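Local coordinates for protein N-acetyl-beta-D glucosaminidase (Rhizomucor miehei CAU432, PDB 4ZM6) that probably hydrolyses beta-linked N-acetylglucosamine as a family 3 glycosidase and binds acetyl coenzyme A in a GCN5-related glucosamine N-acetyltransferase region, at residues Lys215-Gly220 against Phe259-Val264; Leu135-Asn140 against Glu156-Met161; Leu420-Asn425 against Ala505-Val510; Ala726-Gln729 against His734-Ser737. All coordinates share one frame; numbering follows the deposited sequence.

Contact 1: residues Lys215-Gly220 against Phe259-Val264; sequences KALEAG and FGYKGV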
loop_
_atom_site.group_PDB
_atom_site.type_symbol
_atom_site.label_atom_id
_atom_site.label_comp_id
_atom_site.label_asym_id
_atom_site.label_seq_id
_atom_site.Cartn_x
_atom_site.Cartn_y
_atom_site.Cartn_z
ATOM N N LYS A 215 -7.665 -8.056 -0.122
ATOM C CA LYS A 215 -8.187 -6.855 -0.753
ATOM C C LYS A 215 -9.697 -6.943 -0.981
ATOM O O LYS A 215 -10.406 -5.952 -0.822
ATOM C CB LYS A 215 -7.442 -6.575 -2.060
ATOM C CG LYS A 215 -7.790 -5.237 -2.698
ATOM C CD LYS A 215 -6.575 -4.576 -3.345
ATOM C CE LYS A 215 -6.971 -3.547 -4.399
ATOM N NZ LYS A 215 -7.216 -4.136 -5.750
ATOM N N ALA A 216 -10.186 -8.128 -1.329
ATOM C CA ALA A 216 -11.616 -8.339 -1.535
ATOM C C ALA A 216 -12.379 -8.204 -0.222
ATOM O O ALA A 216 -13.373 -7.479 -0.148
ATOM C CB ALA A 216 -11.864 -9.703 -2.157
ATOM N N LEU A 217 -11.903 -8.887 0.814
ATOM C CA LEU A 217 -12.536 -8.826 2.136
ATOM C C LEU A 217 -12.606 -7.399 2.690
ATOM O O LEU A 217 -13.573 -7.040 3.356
ATOM C CB LEU A 217 -11.800 -9.723 3.134
ATOM C CG LEU A 217 -11.761 -11.230 2.839
ATOM C CD1 LEU A 217 -11.113 -11.983 3.995
ATOM C CD2 LEU A 217 -13.150 -11.775 2.545
ATOM N N GLU A 218 -11.587 -6.594 2.400
ATOM C CA GLU A 218 -11.527 -5.208 2.870
ATOM C C GLU A 218 -12.268 -4.199 1.981
ATOM O O GLU A 218 -12.326 -3.018 2.315
ATOM C CB GLU A 218 -10.069 -4.764 3.007
ATOM C CG GLU A 218 -9.329 -5.409 4.167
ATOM C CD GLU A 218 -7.920 -4.868 4.329
ATOM O OE1 GLU A 218 -7.313 -5.090 5.398
ATOM O OE2 GLU A 218 -7.423 -4.220 3.383
ATOM N N ALA A 219 -12.825 -4.641 0.858
ATOM C CA ALA A 219 -13.520 -3.728 -0.052
ATOM C C ALA A 219 -14.679 -3.008 0.642
ATOM O O ALA A 219 -15.287 -3.537 1.577
ATOM C CB ALA A 219 -14.021 -4.480 -1.277
ATOM N N GLY A 220 -14.986 -1.810 0.155
ATOM C CA GLY A 220 -15.862 -0.873 0.861
ATOM C C GLY A 220 -17.357 -1.136 0.835
ATOM O O GLY A 220 -18.055 -0.784 1.789
ATOM N N PHE A 259 -8.579 -12.770 9.656
ATOM C CA PHE A 259 -9.150 -11.828 8.694
ATOM C C PHE A 259 -10.478 -11.225 9.147
ATOM O O PHE A 259 -10.878 -10.179 8.642
ATOM C CB PHE A 259 -9.306 -12.474 7.313
ATOM C CG PHE A 259 -8.011 -12.589 6.555
ATOM C CD1 PHE A 259 -7.297 -11.448 6.198
ATOM C CD2 PHE A 259 -7.500 -13.831 6.201
ATOM C CE1 PHE A 259 -6.101 -11.545 5.508
ATOM C CE2 PHE A 259 -6.305 -13.933 5.507
ATOM C CZ PHE A 259 -5.605 -12.790 5.162
ATOM N N GLY A 260 -11.159 -11.872 10.090
ATOM C CA GLY A 260 -12.395 -11.326 10.646
ATOM C C GLY A 260 -13.550 -11.329 9.667
ATOM O O GLY A 260 -14.401 -10.446 9.718
ATOM N N TYR A 261 -13.583 -12.322 8.779
ATOM C CA TYR A 261 -14.615 -12.400 7.747
ATOM C C TYR A 261 -15.951 -12.818 8.365
ATOM O O TYR A 261 -16.028 -13.834 9.056
ATOM C CB TYR A 261 -14.195 -13.376 6.638
ATOM C CG TYR A 261 -15.177 -13.471 5.481
ATOM C CD1 TYR A 261 -15.561 -12.337 4.772
ATOM C CD2 TYR A 261 -15.710 -14.697 5.088
ATOM C CE1 TYR A 261 -16.453 -12.418 3.715
ATOM C CE2 TYR A 261 -16.604 -14.786 4.031
ATOM C CZ TYR A 261 -16.973 -13.644 3.349
ATOM O OH TYR A 261 -17.864 -13.727 2.305
ATOM N N LYS A 262 -16.994 -12.027 8.111
ATOM C CA LYS A 262 -18.323 -12.264 8.681
ATOM C C LYS A 262 -19.278 -13.005 7.744
ATOM O O LYS A 262 -20.362 -13.401 8.169
ATOM C CB LYS A 262 -18.969 -10.932 9.064
ATOM C CG LYS A 262 -18.136 -10.055 9.987
ATOM C CD LYS A 262 -17.780 -10.759 11.290
ATOM C CE LYS A 262 -17.382 -9.761 12.368
ATOM N NZ LYS A 262 -16.363 -8.783 11.891
ATOM N N GLY A 263 -18.888 -13.185 6.482
ATOM C CA GLY A 263 -19.770 -13.777 5.469
ATOM C C GLY A 263 -19.808 -15.296 5.448
ATOM O O GLY A 263 -19.314 -15.954 6.359
ATOM N N VAL A 264 -20.397 -15.848 4.390
ATOM C CA VAL A 264 -20.538 -17.303 4.242
ATOM C C VAL A 264 -19.233 -17.950 3.782
ATOM O O VAL A 264 -18.604 -17.491 2.831
ATOM C CB VAL A 264 -21.656 -17.661 3.234
ATOM C CG1 VAL A 264 -21.632 -19.145 2.887
ATOM C CG2 VAL A 264 -23.013 -17.267 3.794
#
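Leu217 reaches from the last turn of helix 211-217 to Phe259 and Tyr261, two aromatic residues just beyond helix 251-258, and it alone carries the first segment's share of the contact. Its CB points across toward 259-264, with CG anti to the carbonyl carbon (chi1 -62°). From CG the chain forks. CD1, anti to CA, ends 3.8 Å from Phe259 CB, near the root of that side chain. CD2 turns to the other aromatic residue, lying 3.3 Å from Tyr261 CD1 and 3.6 Å from Tyr261 CE1, obliquely to the ring. Leucine suits this place because its two methyls can serve two neighbours at once. Both segments belong to the TIM-barrel-type domain of family 3 glycosidases, in which helix 251-258 connects strand 227-230 to strand 264-267; Leu217 and Tyr261 also both touch Val228 of the first of these strands. Gly260 takes a positive phi of 69° where the chain leaves the helix, a conformation that glycine adopts easily. Past it, Arg256 NH1 bonds the carbonyl oxygens of Tyr261 and Gly263, joining the loop to the helix it leaves. Gly263 N lies over the centre of one face of the Tyr261 ring, 3.5 Å above its plane, while the tyrosine OH makes a weak hydrogen bond to Pro225 O.

Contact 2: residues Leu135-Asn140 against Glu156-Met161; sequences LDVNNN and ELVARM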
loop_
_atom_site.group_PDB
_atom_site.type_symbol
_atom_site.label_atom_id
_atom_site.label_comp_id
_atom_site.label_asym_id
_atom_site.label_seq_id
_atom_site.Cartn_x
_atom_site.Cartn_y
_atom_site.Cartn_z
ATOM N N LEU A 135 -9.566 -15.995 -7.576
ATOM C CA LEU A 135 -8.520 -15.069 -7.130
ATOM C C LEU A 135 -7.173 -15.775 -6.933
ATOM O O LEU A 135 -6.254 -15.210 -6.327
ATOM C CB LEU A 135 -8.943 -14.375 -5.835
ATOM C CG LEU A 135 -10.266 -13.607 -5.843
ATOM C CD1 LEU A 135 -10.357 -12.742 -4.602
ATOM C CD2 LEU A 135 -10.423 -12.744 -7.080
ATOM N N ASP A 136 -7.057 -17.004 -7.441
ATOM C CA ASP A 136 -5.786 -17.730 -7.437
ATOM C C ASP A 136 -4.792 -16.997 -8.321
ATOM O O ASP A 136 -5.177 -16.433 -9.341
ATOM C CB ASP A 136 -5.958 -19.144 -7.972
ATOM C CG ASP A 136 -6.973 -19.950 -7.195
ATOM O OD1 ASP A 136 -7.022 -19.847 -5.945
ATOM O OD2 ASP A 136 -7.721 -20.704 -7.849
ATOM N N VAL A 137 -3.519 -17.019 -7.932
ATOM C CA VAL A 137 -2.479 -16.245 -8.617
ATOM C C VAL A 137 -1.514 -17.176 -9.344
ATOM O O VAL A 137 -0.866 -18.018 -8.726
ATOM C CB VAL A 137 -1.690 -15.365 -7.622
ATOM C CG1 VAL A 137 -0.669 -14.502 -8.353
ATOM C CG2 VAL A 137 -2.645 -14.502 -6.809
ATOM N N ASN A 138 -1.395 -16.991 -10.654
ATOM C CA ASN A 138 -0.666 -17.933 -11.500
ATOM C C ASN A 138 0.816 -17.604 -11.705
ATOM O O ASN A 138 1.232 -17.139 -12.774
ATOM C CB ASN A 138 -1.367 -18.064 -12.852
ATOM C CG ASN A 138 -1.429 -19.488 -13.317
ATOM O OD1 ASN A 138 -2.086 -20.309 -12.690
ATOM N ND2 ASN A 138 -0.734 -19.797 -14.401
ATOM N N ASN A 139 1.604 -17.873 -10.668
ATOM C CA ASN A 139 3.063 -17.750 -10.731
ATOM C C ASN A 139 3.773 -19.068 -11.105
ATOM O O ASN A 139 5.000 -19.108 -11.180
ATOM C CB ASN A 139 3.601 -17.201 -9.408
ATOM C CG ASN A 139 3.087 -17.966 -8.205
ATOM O OD1 ASN A 139 2.517 -19.050 -8.338
ATOM N ND2 ASN A 139 3.280 -17.401 -7.019
ATOM N N ASN A 140 2.999 -20.132 -11.343
ATOM C CA ASN A 140 3.542 -21.427 -11.777
ATOM C C ASN A 140 3.241 -21.747 -13.256
ATOM O O ASN A 140 2.104 -22.109 -13.608
ATOM C CB ASN A 140 3.014 -22.566 -10.891
ATOM C CG ASN A 140 3.783 -23.870 -11.087
ATOM O OD1 ASN A 140 4.454 -24.071 -12.102
ATOM N ND2 ASN A 140 3.697 -24.757 -10.105
ATOM N N GLU A 156 -1.494 -8.167 -7.297
ATOM C CA GLU A 156 -2.183 -6.883 -7.341
ATOM C C GLU A 156 -3.132 -6.812 -8.539
ATOM O O GLU A 156 -4.264 -6.341 -8.416
ATOM C CB GLU A 156 -1.175 -5.733 -7.374
ATOM C CG GLU A 156 -1.687 -4.467 -6.711
ATOM C CD GLU A 156 -2.162 -4.712 -5.290
ATOM O OE1 GLU A 156 -1.405 -5.337 -4.509
ATOM O OE2 GLU A 156 -3.299 -4.296 -4.964
ATOM N N LEU A 157 -2.675 -7.295 -9.691
ATOM C CA LEU A 157 -3.528 -7.392 -10.872
ATOM C C LEU A 157 -4.719 -8.322 -10.621
ATOM O O LEU A 157 -5.825 -8.048 -11.074
ATOM C CB LEU A 157 -2.722 -7.879 -12.079
ATOM C CG LEU A 157 -3.459 -8.192 -13.387
ATOM C CD1 LEU A 157 -4.395 -7.079 -13.823
ATOM C CD2 LEU A 157 -2.453 -8.475 -14.493
ATOM N N VAL A 158 -4.495 -9.409 -9.888
ATOM C CA VAL A 158 -5.567 -10.343 -9.568
ATOM C C VAL A 158 -6.595 -9.681 -8.644
ATOM O O VAL A 158 -7.792 -9.906 -8.780
ATOM C CB VAL A 158 -5.009 -11.644 -8.943
ATOM C CG1 VAL A 158 -6.131 -12.541 -8.434
ATOM C CG2 VAL A 158 -4.160 -12.399 -9.960
ATOM N N ALA A 159 -6.127 -8.855 -7.716
ATOM C CA ALA A 159 -7.016 -8.127 -6.812
ATOM C C ALA A 159 -7.854 -7.123 -7.578
ATOM O O ALA A 159 -9.082 -7.084 -7.449
ATOM C CB ALA A 159 -6.202 -7.410 -5.749
ATOM N N ARG A 160 -7.163 -6.308 -8.368
ATOM C CA ARG A 160 -7.775 -5.271 -9.188
ATOM C C ARG A 160 -8.939 -5.835 -10.002
ATOM O O ARG A 160 -10.051 -5.302 -9.959
ATOM C CB ARG A 160 -6.721 -4.679 -10.127
ATOM C CG ARG A 160 -7.067 -3.321 -10.708
ATOM C CD ARG A 160 -6.419 -3.125 -12.073
ATOM N NE ARG A 160 -5.008 -3.497 -12.078
ATOM C CZ ARG A 160 -4.300 -3.781 -13.172
ATOM N NH1 ARG A 160 -4.855 -3.742 -14.385
ATOM N NH2 ARG A 160 -3.022 -4.120 -13.049
ATOM N N MET A 161 -8.673 -6.928 -10.719
ATOM C CA MET A 161 -9.661 -7.543 -11.604
ATOM C C MET A 161 -10.712 -8.308 -10.803
ATOM O O MET A 161 -11.888 -8.319 -11.165
ATOM C CB MET A 161 -8.989 -8.491 -12.597
ATOM C CG MET A 161 -7.897 -7.883 -13.475
ATOM S SD MET A 161 -8.324 -6.510 -14.569
ATOM C CE MET A 161 -9.837 -7.129 -15.245
#
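Leu135 and Val158 bring their backbones closest, CA to CA 6.1 Å, where an irregular run of chain passes beside the first turns of helix 155-171. Both pieces belong to the TIM-barrel-type domain of the family 3 glycosidases: the loop leaves strand 129-130, and the helix that follows returns to pack against it. Val158 is the residue that faces the loop, and its two branches divide the work. CG1, anti to the backbone N (chi1 172°), lies above the carbonyl plane of Leu135, to one side of its C=O, 3.4 Å from Leu135 O and 4.2 Å from Leu135 CB, with Asp136 O a little farther off. CG2 instead meets the tip of another valine. A beta-branched residue fits here because both methyls sit close to the helix backbone and need little depth. The polar side chain of Asp136 points the other way: its OD1 accepts the backbone N-H groups of His180 and His184, within the KHFPGHG sequence of this family's N-acetylglucosaminidases, and these two bonds fix the rotation of the buried carboxylate. The backbone carbonyl oxygen of Asp136 accepts from Ser150 OG. Beyond Val137 the chain bends in an inverse gamma turn centred on Asn138, closed by a weak bond from Asn139 N to Val137 O. Pro212 of helix 211-217 touches both valines, whose meeting point is Val137 CG2 against Val158 CG2 at 4.1 Å.

Contact 3: residues Leu420-Asn425 against Ala505-Val510; sequences LKRHTN and AHEAAV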
loop_
_atom_site.group_PDB
_atom_site.type_symbol
_atom_site.label_atom_id
_atom_site.label_comp_id
_atom_site.label_asym_id
_atom_site.label_seq_id
_atom_site.Cartn_x
_atom_site.Cartn_y
_atom_site.Cartn_z
ATOM N N LEU A 420 -10.866 -19.496 -42.737
ATOM C CA LEU A 420 -11.614 -19.608 -44.001
ATOM C C LEU A 420 -12.179 -18.275 -44.497
ATOM O O LEU A 420 -12.236 -18.044 -45.707
ATOM C CB LEU A 420 -12.766 -20.616 -43.888
ATOM C CG LEU A 420 -12.412 -22.092 -44.041
ATOM C CD1 LEU A 420 -13.605 -22.943 -43.632
ATOM C CD2 LEU A 420 -11.976 -22.404 -45.466
ATOM N N LYS A 421 -12.608 -17.410 -43.582
ATOM C CA LYS A 421 -13.124 -16.094 -43.973
ATOM C C LYS A 421 -12.051 -15.261 -44.704
ATOM O O LYS A 421 -12.386 -14.451 -45.574
ATOM C CB LYS A 421 -13.692 -15.330 -42.768
ATOM N N ARG A 422 -10.776 -15.484 -44.379
ATOM C CA ARG A 422 -9.668 -14.736 -44.984
ATOM C C ARG A 422 -8.978 -15.459 -46.140
ATOM O O ARG A 422 -8.435 -14.804 -47.030
ATOM C CB ARG A 422 -8.595 -14.383 -43.939
ATOM C CG ARG A 422 -8.971 -13.275 -42.969
ATOM C CD ARG A 422 -9.818 -13.808 -41.832
ATOM N NE ARG A 422 -10.391 -12.745 -41.019
ATOM C CZ ARG A 422 -11.281 -12.935 -40.048
ATOM N NH1 ARG A 422 -11.708 -14.156 -39.746
ATOM N NH2 ARG A 422 -11.750 -11.892 -39.375
ATOM N N HIS A 423 -8.958 -16.789 -46.122
ATOM C CA HIS A 423 -8.108 -17.534 -47.056
ATOM C C HIS A 423 -8.543 -18.998 -47.207
ATOM O O HIS A 423 -8.505 -19.773 -46.247
ATOM C CB HIS A 423 -6.656 -17.449 -46.591
ATOM C CG HIS A 423 -5.664 -17.926 -47.602
ATOM N ND1 HIS A 423 -5.372 -19.261 -47.783
ATOM C CD2 HIS A 423 -4.880 -17.247 -48.474
ATOM C CE1 HIS A 423 -4.452 -19.384 -48.721
ATOM N NE2 HIS A 423 -4.137 -18.178 -49.160
ATOM N N THR A 424 -8.930 -19.366 -48.428
ATOM C CA THR A 424 -9.590 -20.644 -48.692
ATOM C C THR A 424 -8.630 -21.760 -49.086
ATOM O O THR A 424 -8.926 -22.932 -48.863
ATOM C CB THR A 424 -10.650 -20.496 -49.800
ATOM O OG1 THR A 424 -10.013 -20.353 -51.080
ATOM C CG2 THR A 424 -11.531 -19.287 -49.530
ATOM N N ASN A 425 -7.494 -21.406 -49.679
ATOM C CA ASN A 425 -6.494 -22.400 -50.059
ATOM C C ASN A 425 -5.802 -22.900 -48.781
ATOM O O ASN A 425 -4.669 -22.523 -48.461
ATOM C CB ASN A 425 -5.509 -21.800 -51.077
ATOM C CG ASN A 425 -4.765 -22.851 -51.888
ATOM O OD1 ASN A 425 -3.809 -22.526 -52.589
ATOM N ND2 ASN A 425 -5.200 -24.105 -51.809
ATOM N N ALA A 505 -12.223 -15.888 -29.270
ATOM C CA ALA A 505 -10.790 -15.746 -29.025
ATOM C C ALA A 505 -9.993 -16.201 -30.251
ATOM O O ALA A 505 -8.969 -15.600 -30.596
ATOM C CB ALA A 505 -10.371 -16.525 -27.791
ATOM N N HIS A 506 -10.471 -17.255 -30.908
ATOM C CA HIS A 506 -9.888 -17.698 -32.174
ATOM C C HIS A 506 -10.155 -16.694 -33.304
ATOM O O HIS A 506 -9.274 -16.432 -34.126
ATOM C CB HIS A 506 -10.411 -19.084 -32.563
ATOM C CG HIS A 506 -9.946 -20.183 -31.656
ATOM N ND1 HIS A 506 -10.621 -21.379 -31.526
ATOM C CD2 HIS A 506 -8.880 -20.263 -30.824
ATOM C CE1 HIS A 506 -9.986 -22.150 -30.663
ATOM N NE2 HIS A 506 -8.926 -21.497 -30.223
ATOM N N GLU A 507 -11.358 -16.127 -33.350
ATOM C CA GLU A 507 -11.656 -15.116 -34.355
ATOM C C GLU A 507 -10.656 -13.969 -34.216
ATOM O O GLU A 507 -9.955 -13.635 -35.166
ATOM C CB GLU A 507 -13.104 -14.628 -34.226
ATOM C CG GLU A 507 -13.471 -13.408 -35.072
ATOM C CD GLU A 507 -13.358 -13.631 -36.573
ATOM O OE1 GLU A 507 -13.467 -12.636 -37.330
ATOM O OE2 GLU A 507 -13.174 -14.794 -37.005
ATOM N N ALA A 508 -10.563 -13.402 -33.018
ATOM C CA ALA A 508 -9.614 -12.322 -32.741
ATOM C C ALA A 508 -8.164 -12.706 -33.040
ATOM O O ALA A 508 -7.382 -11.887 -33.515
ATOM C CB ALA A 508 -9.739 -11.887 -31.295
ATOM N N ALA A 509 -7.803 -13.951 -32.750
ATOM C CA ALA A 509 -6.453 -14.435 -33.035
ATOM C C ALA A 509 -6.158 -14.462 -34.537
ATOM O O ALA A 509 -5.045 -14.143 -34.965
ATOM C CB ALA A 509 -6.249 -15.813 -32.429
ATOM N N VAL A 510 -7.156 -14.837 -35.332
ATOM C CA VAL A 510 -7.018 -14.808 -36.785
ATOM C C VAL A 510 -6.938 -13.369 -37.295
ATOM O O VAL A 510 -6.090 -13.047 -38.128
ATOM C CB VAL A 510 -8.167 -15.558 -37.474
ATOM C CG1 VAL A 510 -8.175 -15.284 -38.969
ATOM C CG2 VAL A 510 -8.039 -17.050 -37.207
#
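Arg422 and Glu507 form an end-on salt bridge in which NH1 and NH2 each donate to one carboxylate oxygen. The shorter bond, NH2 to Glu507 OE1, measures 2.8 Å and is nearly straight at 167°; that from NH1 to Glu507 OE2 measures 3.2 Å. The pair joins helices 413-422 and 503-513 of an alpha/beta domain built on a mixed six-stranded sheet. The fit is not flat: OE1 lies in the guanidinium plane, yet NH2 approaches it from above the carboxylate plane, and the two planes stand 41° apart. OE2 is met on its syn side. Both side chains bend at chi2, which turns their charged ends together from different helices. Ser418, one turn before Arg422, bonds both partners: its OG bonds Glu507 OE2, and its carbonyl oxygen accepts from Arg422 NH1. Glu516 OE1 forms a second salt bridge, to Arg422 NE, so the guanidinium is shared by two carboxylates, which probably keeps it charged. Arginine suits the place through its several donors as well as its length. The aliphatic part of the chain is used too, for it crosses Val510 at a slant, and the valine side chain also touches Phe415, Ser418 and Leu419 of the first helix. There Val510 CG1 rests 3.6 Å from Arg422 CD and 3.9 Å from Arg422 NE.

Contact 4: residues Ala726-Gln729 against His734-Ser737; sequences AFQQ and HWLS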
loop_
_atom_site.group_PDB
_atom_site.type_symbol
_atom_site.label_atom_id
_atom_site.label_comp_id
_atom_site.label_asym_id
_atom_site.label_seq_id
_atom_site.Cartn_x
_atom_site.Cartn_y
_atom_site.Cartn_z
ATOM N N ALA A 726 -31.988 25.743 9.362
ATOM C CA ALA A 726 -33.322 25.183 9.601
ATOM C C ALA A 726 -34.149 25.157 8.319
ATOM O O ALA A 726 -34.842 24.178 8.037
ATOM C CB ALA A 726 -34.047 25.986 10.668
ATOM N N PHE A 727 -34.069 26.240 7.553
ATOM C CA PHE A 727 -34.758 26.344 6.274
ATOM C C PHE A 727 -34.284 25.261 5.313
ATOM O O PHE A 727 -35.087 24.477 4.812
ATOM C CB PHE A 727 -34.519 27.720 5.670
ATOM C CG PHE A 727 -35.124 27.903 4.315
ATOM C CD1 PHE A 727 -36.463 28.219 4.179
ATOM C CD2 PHE A 727 -34.346 27.786 3.172
ATOM C CE1 PHE A 727 -37.021 28.404 2.929
ATOM C CE2 PHE A 727 -34.896 27.973 1.915
ATOM C CZ PHE A 727 -36.238 28.280 1.792
ATOM N N GLN A 728 -32.978 25.209 5.078
ATOM C CA GLN A 728 -32.388 24.213 4.174
ATOM C C GLN A 728 -32.699 22.773 4.611
ATOM O O GLN A 728 -32.994 21.918 3.777
ATOM C CB GLN A 728 -30.869 24.413 4.063
ATOM C CG GLN A 728 -30.454 25.709 3.382
ATOM C CD GLN A 728 -30.839 25.745 1.921
ATOM O OE1 GLN A 728 -30.481 24.857 1.159
ATOM N NE2 GLN A 728 -31.569 26.780 1.521
ATOM N N GLN A 729 -32.647 22.513 5.912
ATOM C CA GLN A 729 -32.946 21.180 6.426
ATOM C C GLN A 729 -34.374 20.747 6.110
ATOM O O GLN A 729 -34.598 19.598 5.749
ATOM C CB GLN A 729 -32.712 21.114 7.933
ATOM C CG GLN A 729 -33.147 19.812 8.582
ATOM C CD GLN A 729 -32.960 19.838 10.086
ATOM O OE1 GLN A 729 -33.616 20.610 10.795
ATOM N NE2 GLN A 729 -32.065 18.994 10.587
ATOM N N HIS A 734 -30.418 18.675 0.534
ATOM C CA HIS A 734 -29.322 18.416 -0.390
ATOM C C HIS A 734 -28.415 19.626 -0.637
ATOM O O HIS A 734 -27.346 19.468 -1.215
ATOM C CB HIS A 734 -29.856 17.860 -1.722
ATOM C CG HIS A 734 -30.819 18.768 -2.428
ATOM N ND1 HIS A 734 -32.171 18.789 -2.145
ATOM C CD2 HIS A 734 -30.629 19.672 -3.420
ATOM C CE1 HIS A 734 -32.767 19.675 -2.925
ATOM N NE2 HIS A 734 -31.853 20.225 -3.706
ATOM N N TRP A 735 -28.825 20.821 -0.205
ATOM C CA TRP A 735 -27.975 22.023 -0.323
ATOM C C TRP A 735 -27.330 22.496 0.986
ATOM O O TRP A 735 -26.398 23.297 0.952
ATOM C CB TRP A 735 -28.768 23.185 -0.922
ATOM C CG TRP A 735 -29.016 23.087 -2.376
ATOM C CD1 TRP A 735 -28.270 22.416 -3.300
ATOM C CD2 TRP A 735 -30.079 23.715 -3.095
ATOM N NE1 TRP A 735 -28.815 22.575 -4.553
ATOM C CE2 TRP A 735 -29.925 23.370 -4.456
ATOM C CE3 TRP A 735 -31.153 24.532 -2.723
ATOM C CZ2 TRP A 735 -30.803 23.813 -5.446
ATOM C CZ3 TRP A 735 -32.029 24.973 -3.710
ATOM C CH2 TRP A 735 -31.846 24.610 -5.056
ATOM N N LEU A 736 -27.815 22.015 2.125
ATOM C CA LEU A 736 -27.301 22.450 3.423
ATOM C C LEU A 736 -25.775 22.568 3.450
ATOM O O LEU A 736 -25.242 23.590 3.878
ATOM C CB LEU A 736 -27.774 21.504 4.531
ATOM C CG LEU A 736 -27.330 21.807 5.966
ATOM C CD1 LEU A 736 -27.528 23.277 6.319
ATOM C CD2 LEU A 736 -28.088 20.921 6.944
ATOM N N SER A 737 -25.078 21.540 2.972
ATOM C CA SER A 737 -23.610 21.521 3.012
ATOM C C SER A 737 -22.951 22.652 2.202
ATOM O O SER A 737 -21.839 23.077 2.517
ATOM C CB SER A 737 -23.076 20.177 2.520
ATOM O OG SER A 737 -23.115 20.112 1.107
#
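The amide oxygen OE1 of Gln728 is the polar atom that comes closest to the second segment, 3.2 Å from Trp735 CB and 4.0 Å from Leu736 N, too far from the latter for a hydrogen bond. It stands at the edge of the indole, in the ring plane and 4.0 Å from Trp735 CE3, with amide and ring only 23° apart. A bend at chi2 (-66°) brings the amide to the edge of the indole. At the other end of the amide, NE2 lies in plane at the edge of the Phe727 ring. The segments sit on helices 721-731 and 736-745, which follow strand 711-715 and precede strand 751-756, the paired helices of the GNAT fold. Closer to the backbone the contact is apolar: Leu736 CD1 lies 4.2 Å from Gln728 CB. Trp735 is held on its own account, with His734 NE2 over one face and the Phe732 ring meeting it at about 20°. A glutamine can thus set its CB against leucine and its amide level with an indole; across these segments the union rests on van der Waals contact, with the amide dipole adding at most a weak attraction to the ring edge.

From the N terminus the four contacts follow in series, and none nests in or crosses another. Contact 2 closes a loop of 15 residues, bringing helix 155-171 back onto the chain that leaves strand 129-130. Contact 1 then spans 38 residues between the ends of two later helices of the same barrel-type domain. These two are neighbours, centres about 17 Å apart, and Lys215 of contact 1 packs on Ala159 of contact 2. Contact 3 bridges 79 residues, tying two helices of the six-stranded sheet domain. Contact 4 joins consecutive helices across four residues in the C-terminal acetyltransferase range, its centre about 62 Å from that of contact 3.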